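Local coordinates for protein congerin-2 (Conger myriaster, PDB 1IS3) that binds beta-galactosides such as lactose as a homodimeric galectin whose physiological role is not yet known, at residues A42-H47 with V67-E72; D46-F49 with A53-N56; V59-V64 with P110-D115. All blocks are in the same frame, centred on the assembly; numbering follows the deposited sequence.

How the contacts relate
All three contacts belong to one strand-built sugar site and share its sheet. Contact 1 spans the site from strand 40-48 to strand 68-75 and is partly buried; its chemistry is aromatic between the segments, with polar bonds to the sugars from His-44 and Glu-72. Contact 2, at the outer end of strand 40-48, has two exposed touching residues and works by charge, through a salt-bridge network that reaches both sugars. Contact 3 is buried and polar, a charged guanidinium donating to neutral oxygens with no salt bridge between strand 57-64 and the 110-115 loop. Contacts 1 and 2 share Asp-46 and His-47; contacts 1 and 3 meet where Gln-71 O accepts from Arg-112.

Contact 1: residues A42-H47 with V67-E72; sequences AMHMDH and VGWQQE. With GAL (beta-D-galactopyranose), chain B; BGC (beta-D-glucopyranose), chain C.
His-44 and Trp-69 meet as an edge-to-face aromatic pair in the carbohydrate site of the galectin beta-sandwich, the edge of the indole turned to the face of the imidazole, with ring planes 50° apart. His-44 projects from strand 40-48, with CG anti to the backbone N (chi1 168°), and this lays its ring across the end of the indole. From the root outward, CB rests 3.5 Å from Trp-69 CZ3, and CG lies 3.5 Å from Trp-69 CH2. ND1 also passes near CH2, but it is hydrogen-bonded to Asn-33 on the neighbouring strand 29-34, which helps to fix the rotation of the ring. CD2 lies close to both Trp-69 CZ3 and the galactose, and CE1 loosely touches both galactose O4 and Trp-69 CH2. At the tip, NE2 makes a hydrogen bond of 2.8 Å to galactose O4, which arrives at the ring edge near its plane.

The indole meets the sugar with one face: galactose C4 lies 3.7 Å from Trp-69 CE2, and C3, C5 and C6 also come near the ring, the stacking of galactose on tryptophan known from galectins. Glu-72, its chain extended beyond CG, brings OE2 to both sugars. Glu-72 OE2 accepts from galactose O6 at 2.8 Å. Glu-72 OE2 also takes a very short bond of 2.5 Å from glucose O3, while OE1 is salt-bridged to Arg-74. The axial O4 is thus read in part by His-44 and the apolar carbons by Trp-69, a combination that suits galactose; the doubly used carboxylate oxygen extends recognition to the second sugar of lactose.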
loop_
_atom_site.group_PDB
_atom_site.type_symbol
_atom_site.label_atom_id
_atom_site.label_comp_id
_atom_site.label_asym_id
_atom_site.label_seq_id
_atom_site.Cartn_x
_atom_site.Cartn_y
_atom_site.Cartn_z
ATOM N N ALA A 42 -12.156 -9.818 6.993
ATOM C CA ALA A 42 -12.400 -9.817 8.429
ATOM C C ALA A 42 -13.162 -8.550 8.902
ATOM O O ALA A 42 -13.967 -8.578 9.848
ATOM C CB ALA A 42 -11.066 -9.898 9.186
ATOM N N MET A 43 -12.934 -7.416 8.234
ATOM C CA MET A 43 -13.634 -6.197 8.602
ATOM C C MET A 43 -13.964 -5.469 7.296
ATOM O O MET A 43 -13.046 -5.029 6.588
ATOM C CB MET A 43 -12.724 -5.353 9.490
ATOM C CG MET A 43 -13.411 -4.217 10.273
ATOM S SD MET A 43 -14.037 -2.902 9.229
ATOM C CE MET A 43 -12.537 -2.170 8.623
ATOM N N HIS A 44 -15.244 -5.473 6.925
ATOM C CA HIS A 44 -15.786 -4.719 5.809
ATOM C C HIS A 44 -16.483 -3.479 6.402
ATOM O O HIS A 44 -17.371 -3.679 7.226
ATOM C CB HIS A 44 -16.786 -5.598 5.049
ATOM C CG HIS A 44 -17.669 -4.883 3.998
ATOM N ND1 HIS A 44 -17.331 -4.457 2.783
ATOM C CD2 HIS A 44 -19.041 -4.646 4.104
ATOM C CE1 HIS A 44 -18.388 -3.996 2.144
ATOM N NE2 HIS A 44 -19.416 -4.115 2.953
ATOM N N MET A 45 -16.164 -2.233 6.043
ATOM C CA MET A 45 -16.817 -1.059 6.582
ATOM C C MET A 45 -17.403 -0.345 5.357
ATOM O O MET A 45 -16.682 0.262 4.534
ATOM C CB MET A 45 -15.761 -0.245 7.254
ATOM C CG MET A 45 -16.330 1.028 7.781
ATOM S SD MET A 45 -14.964 2.012 8.466
ATOM C CE MET A 45 -16.004 2.894 9.566
ATOM N N ASP A 46 -18.714 -0.431 5.171
ATOM C CA ASP A 46 -19.357 0.132 4.016
ATOM C C ASP A 46 -19.982 1.472 4.384
ATOM O O ASP A 46 -20.608 1.621 5.440
ATOM C CB ASP A 46 -20.389 -0.876 3.535
ATOM C CG ASP A 46 -20.850 -0.644 2.116
ATOM O OD1 ASP A 46 -20.111 -0.106 1.305
ATOM O OD2 ASP A 46 -21.974 -1.012 1.791
ATOM N N HIS A 47 -19.792 2.463 3.524
ATOM C CA HIS A 47 -20.230 3.827 3.762
ATOM C C HIS A 47 -21.358 4.052 2.777
ATOM O O HIS A 47 -21.097 4.170 1.573
ATOM C CB HIS A 47 -19.104 4.851 3.496
ATOM C CG HIS A 47 -17.820 4.573 4.251
ATOM N ND1 HIS A 47 -16.997 3.528 4.055
ATOM C CD2 HIS A 47 -17.249 5.391 5.187
ATOM C CE1 HIS A 47 -15.942 3.681 4.827
ATOM N NE2 HIS A 47 -16.113 4.801 5.490
ATOM N N VAL A 67 -18.654 -18.907 1.825
ATOM C CA VAL A 67 -19.759 -19.024 2.772
ATOM C C VAL A 67 -20.614 -17.754 2.661
ATOM O O VAL A 67 -21.821 -17.865 2.392
ATOM C CB VAL A 67 -19.200 -19.216 4.218
ATOM C CG1 VAL A 67 -20.266 -18.994 5.272
ATOM C CG2 VAL A 67 -18.664 -20.631 4.352
ATOM N N GLY A 68 -20.066 -16.539 2.805
ATOM C CA GLY A 68 -20.857 -15.331 2.662
ATOM C C GLY A 68 -20.739 -14.398 3.867
ATOM O O GLY A 68 -19.909 -14.578 4.773
ATOM N N TRP A 69 -21.640 -13.418 3.836
ATOM C CA TRP A 69 -21.695 -12.353 4.822
ATOM C C TRP A 69 -22.278 -12.846 6.134
ATOM O O TRP A 69 -23.203 -13.663 6.119
ATOM C CB TRP A 69 -22.523 -11.180 4.244
ATOM C CG TRP A 69 -21.792 -10.445 3.107
ATOM C CD1 TRP A 69 -22.160 -10.608 1.792
ATOM C CD2 TRP A 69 -20.683 -9.612 3.236
ATOM N NE1 TRP A 69 -21.297 -9.899 1.081
ATOM C CE2 TRP A 69 -20.403 -9.285 1.892
ATOM C CE3 TRP A 69 -19.882 -9.102 4.272
ATOM C CZ2 TRP A 69 -19.309 -8.440 1.597
ATOM C CZ3 TRP A 69 -18.806 -8.274 3.965
ATOM C CH2 TRP A 69 -18.527 -7.949 2.639
ATOM N N GLN A 70 -21.732 -12.382 7.253
ATOM C CA GLN A 70 -22.156 -12.788 8.575
ATOM C C GLN A 70 -23.148 -11.766 9.142
ATOM O O GLN A 70 -23.915 -11.190 8.357
ATOM C CB GLN A 70 -20.887 -12.957 9.428
ATOM C CG GLN A 70 -20.014 -14.082 8.807
ATOM C CD GLN A 70 -20.759 -15.408 8.538
ATOM O OE1 GLN A 70 -21.234 -16.053 9.476
ATOM N NE2 GLN A 70 -20.901 -15.869 7.298
ATOM N N GLN A 71 -23.183 -11.515 10.448
ATOM C CA GLN A 71 -24.175 -10.621 11.026
ATOM C C GLN A 71 -23.690 -9.162 10.881
ATOM O O GLN A 71 -22.607 -8.800 11.334
ATOM C CB GLN A 71 -24.325 -11.058 12.473
ATOM C CG GLN A 71 -25.325 -10.276 13.298
ATOM C CD GLN A 71 -24.783 -9.620 14.594
ATOM O OE1 GLN A 71 -24.626 -10.245 15.664
ATOM N NE2 GLN A 71 -24.520 -8.301 14.575
ATOM N N GLU A 72 -24.488 -8.311 10.242
ATOM C CA GLU A 72 -24.196 -6.870 10.102
ATOM C C GLU A 72 -24.298 -6.092 11.404
ATOM O O GLU A 72 -25.178 -6.379 12.239
ATOM C CB GLU A 72 -25.157 -6.091 9.233
ATOM C CG GLU A 72 -25.347 -6.687 7.898
ATOM C CD GLU A 72 -26.209 -5.839 6.987
ATOM O OE1 GLU A 72 -27.116 -5.123 7.422
ATOM O OE2 GLU A 72 -25.942 -5.929 5.806
HETATM C C1 GAL B . -24.953 -6.359 1.614
HETATM C C2 GAL B . -24.132 -5.834 0.443
HETATM C C3 GAL B . -22.689 -6.305 0.542
HETATM C C4 GAL B . -22.109 -5.946 1.914
HETATM C C5 GAL B . -23.015 -6.514 2.999
HETATM C C6 GAL B . -22.539 -6.173 4.386
HETATM O O2 GAL B . -24.694 -6.297 -0.769
HETATM O O3 GAL B . -21.920 -5.698 -0.484
HETATM O O4 GAL B . -22.002 -4.534 2.061
HETATM O O5 GAL B . -24.347 -5.987 2.860
HETATM O O6 GAL B . -23.363 -6.784 5.362
HETATM C C2 BGC C . -29.092 -5.845 3.971
HETATM C C3 BGC C . -27.940 -5.246 3.166
HETATM C C4 BGC C . -27.231 -6.355 2.396
HETATM C C5 BGC C . -28.248 -7.112 1.523
HETATM C C6 BGC C . -27.637 -8.302 0.814
HETATM C C1 BGC C . -30.035 -6.575 3.020
HETATM O O1 BGC C . -31.062 -7.159 3.746
HETATM O O2 BGC C . -29.795 -4.819 4.656
HETATM O O3 BGC C . -27.032 -4.592 4.033
HETATM O O4 BGC C . -26.213 -5.781 1.558
HETATM O O5 BGC C . -29.325 -7.617 2.338
HETATM O O6 BGC C . -27.046 -9.198 1.745
#

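Contact 2: residues D46-F49 with A53-N56; sequences DHRF and ADQN. With GAL (beta-D-galactopyranose), chain B; BGC (beta-D-glucopyranose), chain C.
Arg-48 leaves strand 40-48 with CG anti to its carbonyl carbon (chi1 -67°) and then runs extended from CG to NE, which carries the guanidinium to Asp-54; that residue, its CG likewise anti to the carbonyl carbon, swings its carboxylate back to meet it. The result is a salt-bridge network of Asp-46, Arg-48 and Asp-54 in the galectin sugar site, joining the end of the strand to the loop that leads into strand 57-64. NH2 reaches Asp-54 OD2 at 2.7 Å, on the anti side and somewhat out of the carboxylate plane, which is turned 43° from that of the guanidinium. On the same strand, NE donates to Asp-46 OD2 at 2.8 Å in a fairly straight bond (163°), again anti and out of plane.

Two carboxylates at its edge therefore fix the guanidinium's orientation, leaving NH1 directed at the sugars. NH1 donates to galactose O5 at 2.8 Å and to galactose O4 at 3.0 Å, while NH2 also gives a bond to glucose O3. The two acids have further partners: Asp-46 OD2 is salt-bridged to Arg-29 and Asp-54 OD1 to Arg-74, so acids and arginines alternate, which probably offsets the closeness of Arg-48 and Arg-74.

The backbones come together beyond the charged group. Asn-56 N makes weak hydrogen bonds to the carbonyl oxygens of both Arg-48 and Phe-49. The Asn-56 amide stands almost perpendicular to the Phe-49 ring. Nearby, Gln-55 CA sends a CA-H...O contact of 3.3 Å to Phe-49 O.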
loop_
_atom_site.group_PDB
_atom_site.type_symbol
_atom_site.label_atom_id
_atom_site.label_comp_id
_atom_site.label_asym_id
_atom_site.label_seq_id
_atom_site.Cartn_x
_atom_site.Cartn_y
_atom_site.Cartn_z
ATOM N N ASP A 46 -18.714 -0.431 5.171
ATOM C CA ASP A 46 -19.357 0.132 4.016
ATOM C C ASP A 46 -19.982 1.472 4.384
ATOM O O ASP A 46 -20.608 1.621 5.440
ATOM C CB ASP A 46 -20.389 -0.876 3.535
ATOM C CG ASP A 46 -20.850 -0.644 2.116
ATOM O OD1 ASP A 46 -20.111 -0.106 1.305
ATOM O OD2 ASP A 46 -21.974 -1.012 1.791
ATOM N N HIS A 47 -19.792 2.463 3.524
ATOM C CA HIS A 47 -20.230 3.827 3.762
ATOM C C HIS A 47 -21.358 4.052 2.777
ATOM O O HIS A 47 -21.097 4.170 1.573
ATOM C CB HIS A 47 -19.104 4.851 3.496
ATOM C CG HIS A 47 -17.820 4.573 4.251
ATOM N ND1 HIS A 47 -16.997 3.528 4.055
ATOM C CD2 HIS A 47 -17.249 5.391 5.187
ATOM C CE1 HIS A 47 -15.942 3.681 4.827
ATOM N NE2 HIS A 47 -16.113 4.801 5.490
ATOM N N ARG A 48 -22.610 4.064 3.249
ATOM C CA ARG A 48 -23.744 4.087 2.326
ATOM C C ARG A 48 -24.416 5.445 2.286
ATOM O O ARG A 48 -25.036 5.871 3.274
ATOM C CB ARG A 48 -24.765 3.032 2.742
ATOM C CG ARG A 48 -24.215 1.615 2.554
ATOM C CD ARG A 48 -25.137 0.528 3.131
ATOM N NE ARG A 48 -24.524 -0.804 2.991
ATOM C CZ ARG A 48 -25.148 -1.980 3.164
ATOM N NH1 ARG A 48 -24.494 -3.145 3.008
ATOM N NH2 ARG A 48 -26.419 -1.983 3.531
ATOM N N PHE A 49 -24.271 6.115 1.137
ATOM C CA PHE A 49 -24.933 7.387 0.911
ATOM C C PHE A 49 -26.353 7.088 0.484
ATOM O O PHE A 49 -27.289 7.681 1.038
ATOM C CB PHE A 49 -24.253 8.193 -0.182
ATOM C CG PHE A 49 -22.898 8.624 0.352
ATOM C CD1 PHE A 49 -21.782 7.776 0.173
ATOM C CD2 PHE A 49 -22.785 9.836 1.076
ATOM C CE1 PHE A 49 -20.559 8.140 0.728
ATOM C CE2 PHE A 49 -21.539 10.188 1.625
ATOM C CZ PHE A 49 -20.435 9.346 1.455
ATOM N N ALA A 53 -32.623 0.824 1.052
ATOM C CA ALA A 53 -33.245 1.705 2.021
ATOM C C ALA A 53 -32.227 2.407 2.892
ATOM O O ALA A 53 -32.626 3.169 3.764
ATOM C CB ALA A 53 -34.144 0.959 2.986
ATOM N N ASP A 54 -30.925 2.143 2.756
ATOM C CA ASP A 54 -29.898 2.759 3.584
ATOM C C ASP A 54 -29.410 4.089 3.049
ATOM O O ASP A 54 -28.969 4.184 1.891
ATOM C CB ASP A 54 -28.720 1.810 3.696
ATOM C CG ASP A 54 -29.017 0.629 4.599
ATOM O OD1 ASP A 54 -29.694 0.833 5.605
ATOM O OD2 ASP A 54 -28.566 -0.474 4.335
ATOM N N GLN A 55 -29.488 5.125 3.886
ATOM C CA GLN A 55 -29.035 6.464 3.508
ATOM C C GLN A 55 -28.295 7.016 4.707
ATOM O O GLN A 55 -28.816 7.056 5.829
ATOM C CB GLN A 55 -30.217 7.391 3.157
ATOM C CG GLN A 55 -31.002 7.047 1.863
ATOM C CD GLN A 55 -32.351 7.764 1.844
ATOM O OE1 GLN A 55 -32.413 8.958 2.191
ATOM N NE2 GLN A 55 -33.474 7.118 1.503
ATOM N N ASN A 56 -27.021 7.356 4.460
ATOM C CA ASN A 56 -26.089 7.921 5.428
ATOM C C ASN A 56 -25.937 7.039 6.678
ATOM O O ASN A 56 -26.155 7.393 7.851
ATOM C CB ASN A 56 -26.529 9.378 5.817
ATOM C CG ASN A 56 -26.727 10.238 4.573
ATOM O OD1 ASN A 56 -25.920 10.257 3.638
ATOM N ND2 ASN A 56 -27.894 10.867 4.424
HETATM C C1 GAL B . -24.953 -6.359 1.614
HETATM C C2 GAL B . -24.132 -5.834 0.443
HETATM C C3 GAL B . -22.689 -6.305 0.542
HETATM C C4 GAL B . -22.109 -5.946 1.914
HETATM C C5 GAL B . -23.015 -6.514 2.999
HETATM C C6 GAL B . -22.539 -6.173 4.386
HETATM O O2 GAL B . -24.694 -6.297 -0.769
HETATM O O3 GAL B . -21.920 -5.698 -0.484
HETATM O O4 GAL B . -22.002 -4.534 2.061
HETATM O O5 GAL B . -24.347 -5.987 2.860
HETATM O O6 GAL B . -23.363 -6.784 5.362
HETATM C C2 BGC C . -29.092 -5.845 3.971
HETATM C C3 BGC C . -27.940 -5.246 3.166
HETATM C C4 BGC C . -27.231 -6.355 2.396
HETATM C C5 BGC C . -28.248 -7.112 1.523
HETATM C C6 BGC C . -27.637 -8.302 0.814
HETATM C C1 BGC C . -30.035 -6.575 3.020
HETATM O O1 BGC C . -31.062 -7.159 3.746
HETATM O O2 BGC C . -29.795 -4.819 4.656
HETATM O O3 BGC C . -27.032 -4.592 4.033
HETATM O O4 BGC C . -26.213 -5.781 1.558
HETATM O O5 BGC C . -29.325 -7.617 2.338
HETATM O O6 BGC C . -27.046 -9.198 1.745
#

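Contact 3: residues V59-V64 with P110-D115; sequences VLNSLV and PNRNKD. With GAL (beta-D-galactopyranose), chain B.
Arg-112 reaches from the 110-115 loop to Asn-61 and Ser-62 on strand 57-64, joining a type I beta turn (Asn-111 to Lys-114) to the sugar-binding sheet of the galectin beta-sandwich. The hydrogen bonds across the contact all come from one nitrogen. NH2 donates to Asn-61 OD1 at 3.1 Å and, more nearly straight (163°), to Ser-62 OG at 3.1 Å. Both acceptors lie at the guanidinium edge, in its plane, whereas the Asn-61 amide is turned 86° to that plane. The side chain runs extended from CG to NE, and this length lets it bridge backbones that stay well apart. Its other end nitrogen, NH1, donates to Gln-71 O, so the same guanidinium also holds the turn beside strand 68-75.

Van der Waals contact is slight: Arg-112 CD passes 3.5 Å from Ser-62 OG on its way to the strand.

Several hydrogen bonds fix the Asn-61 amide. OD1 accepts from Ser-62 N at 2.9 Å as well as from Arg-112 NH2, the two donors coming from opposite faces of the amide plane, so the buried oxygen is gripped twice. ND2 is hydrogen-bonded to Gln-70 O. Arg-112 thus probably acts as a second-shell residue, helping to hold the amide so that Asn-61 ND2 donates to galactose O6 in a nearly linear bond of 2.8 Å (173°).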
loop_
_atom_site.group_PDB
_atom_site.type_symbol
_atom_site.label_atom_id
_atom_site.label_comp_id
_atom_site.label_asym_id
_atom_site.label_seq_id
_atom_site.Cartn_x
_atom_site.Cartn_y
_atom_site.Cartn_z
ATOM N N VAL A 59 -22.215 0.400 7.625
ATOM C CA VAL A 59 -22.572 -0.989 7.856
ATOM C C VAL A 59 -21.254 -1.770 7.948
ATOM O O VAL A 59 -20.397 -1.672 7.043
ATOM C CB VAL A 59 -23.446 -1.509 6.683
ATOM C CG1 VAL A 59 -23.755 -3.008 6.844
ATOM C CG2 VAL A 59 -24.772 -0.727 6.667
ATOM N N LEU A 60 -21.066 -2.531 9.029
ATOM C CA LEU A 60 -19.862 -3.325 9.240
ATOM C C LEU A 60 -20.180 -4.823 9.242
ATOM O O LEU A 60 -21.222 -5.249 9.778
ATOM C CB LEU A 60 -19.213 -2.941 10.568
ATOM C CG LEU A 60 -18.678 -1.507 10.532
ATOM C CD1 LEU A 60 -19.734 -0.566 11.098
ATOM C CD2 LEU A 60 -17.386 -1.436 11.300
ATOM N N ASN A 61 -19.321 -5.629 8.624
ATOM C CA ASN A 61 -19.548 -7.065 8.575
ATOM C C ASN A 61 -18.284 -7.832 8.194
ATOM O O ASN A 61 -17.249 -7.211 7.917
ATOM C CB ASN A 61 -20.674 -7.363 7.567
ATOM C CG ASN A 61 -21.496 -8.634 7.852
ATOM O OD1 ASN A 61 -21.121 -9.487 8.645
ATOM N ND2 ASN A 61 -22.618 -8.836 7.193
ATOM N N SER A 62 -18.304 -9.159 8.262
ATOM C CA SER A 62 -17.219 -9.998 7.807
ATOM C C SER A 62 -17.797 -10.901 6.724
ATOM O O SER A 62 -19.009 -11.229 6.700
ATOM C CB SER A 62 -16.695 -10.786 8.992
ATOM O OG SER A 62 -17.751 -11.557 9.560
ATOM N N LEU A 63 -16.905 -11.316 5.830
ATOM C CA LEU A 63 -17.213 -12.147 4.695
ATOM C C LEU A 63 -16.326 -13.367 4.813
ATOM O O LEU A 63 -15.097 -13.218 4.921
ATOM C CB LEU A 63 -16.907 -11.422 3.391
ATOM C CG LEU A 63 -17.101 -12.178 2.089
ATOM C CD1 LEU A 63 -18.559 -12.521 1.865
ATOM C CD2 LEU A 63 -16.684 -11.288 0.944
ATOM N N VAL A 64 -16.946 -14.546 4.795
ATOM C CA VAL A 64 -16.214 -15.810 4.906
ATOM C C VAL A 64 -16.148 -16.463 3.526
ATOM O O VAL A 64 -17.156 -16.545 2.813
ATOM C CB VAL A 64 -16.941 -16.729 5.927
ATOM C CG1 VAL A 64 -16.302 -18.134 5.998
ATOM C CG2 VAL A 64 -16.826 -16.066 7.308
ATOM N N PRO A 110 -16.108 -6.498 16.429
ATOM C CA PRO A 110 -15.364 -7.667 16.866
ATOM C C PRO A 110 -14.426 -8.252 15.795
ATOM O O PRO A 110 -14.720 -8.304 14.589
ATOM C CB PRO A 110 -16.453 -8.651 17.283
ATOM C CG PRO A 110 -17.588 -8.309 16.360
ATOM C CD PRO A 110 -17.548 -6.784 16.354
ATOM N N ASN A 111 -13.295 -8.742 16.281
ATOM C CA ASN A 111 -12.364 -9.510 15.448
ATOM C C ASN A 111 -12.877 -10.948 15.560
ATOM O O ASN A 111 -12.427 -11.731 16.401
ATOM C CB ASN A 111 -10.968 -9.386 16.024
ATOM C CG ASN A 111 -9.891 -10.090 15.237
ATOM O OD1 ASN A 111 -8.722 -9.784 15.442
ATOM N ND2 ASN A 111 -10.141 -10.989 14.323
ATOM N N ARG A 112 -13.823 -11.312 14.715
ATOM C CA ARG A 112 -14.539 -12.577 14.789
ATOM C C ARG A 112 -13.701 -13.820 14.606
ATOM O O ARG A 112 -13.956 -14.860 15.223
ATOM C CB ARG A 112 -15.646 -12.561 13.753
ATOM C CG ARG A 112 -16.716 -11.545 14.138
ATOM C CD ARG A 112 -17.750 -11.363 13.040
ATOM N NE ARG A 112 -18.884 -10.579 13.517
ATOM C CZ ARG A 112 -19.816 -10.057 12.722
ATOM N NH1 ARG A 112 -20.789 -9.360 13.298
ATOM N NH2 ARG A 112 -19.774 -10.184 11.404
ATOM N N ASN A 113 -12.653 -13.794 13.795
ATOM C CA ASN A 113 -11.843 -14.996 13.651
ATOM C C ASN A 113 -10.666 -15.019 14.598
ATOM O O ASN A 113 -9.919 -15.988 14.602
ATOM C CB ASN A 113 -11.264 -15.141 12.257
ATOM C CG ASN A 113 -12.190 -14.848 11.109
ATOM O OD1 ASN A 113 -11.655 -14.408 10.081
ATOM N ND2 ASN A 113 -13.522 -14.937 11.171
ATOM N N LYS A 114 -10.453 -13.985 15.414
ATOM C CA LYS A 114 -9.331 -13.846 16.336
ATOM C C LYS A 114 -7.989 -13.819 15.575
ATOM O O LYS A 114 -6.966 -14.321 16.034
ATOM C CB LYS A 114 -9.360 -15.000 17.370
ATOM C CG LYS A 114 -10.594 -15.074 18.279
ATOM C CD LYS A 114 -10.368 -14.201 19.497
ATOM C CE LYS A 114 -9.219 -14.672 20.429
ATOM N NZ LYS A 114 -9.408 -15.972 21.081
ATOM N N ASP A 115 -7.988 -13.236 14.370
ATOM C CA ASP A 115 -6.786 -13.119 13.546
ATOM C C ASP A 115 -5.764 -12.129 14.091
ATOM O O ASP A 115 -6.104 -11.116 14.688
ATOM C CB ASP A 115 -7.149 -12.685 12.129
ATOM C CG ASP A 115 -7.890 -13.740 11.314
ATOM O OD1 ASP A 115 -8.900 -13.423 10.683
ATOM O OD2 ASP A 115 -7.460 -14.881 11.303
HETATM C C1 GAL B . -24.953 -6.359 1.614
HETATM C C2 GAL B . -24.132 -5.834 0.443
HETATM C C3 GAL B . -22.689 -6.305 0.542
HETATM C C4 GAL B . -22.109 -5.946 1.914
HETATM C C5 GAL B . -23.015 -6.514 2.999
HETATM C C6 GAL B . -22.539 -6.173 4.386
HETATM O O2 GAL B . -24.694 -6.297 -0.769
HETATM O O3 GAL B . -21.920 -5.698 -0.484
HETATM O O4 GAL B . -22.002 -4.534 2.061
HETATM O O5 GAL B . -24.347 -5.987 2.860
HETATM O O6 GAL B . -23.363 -6.784 5.362
#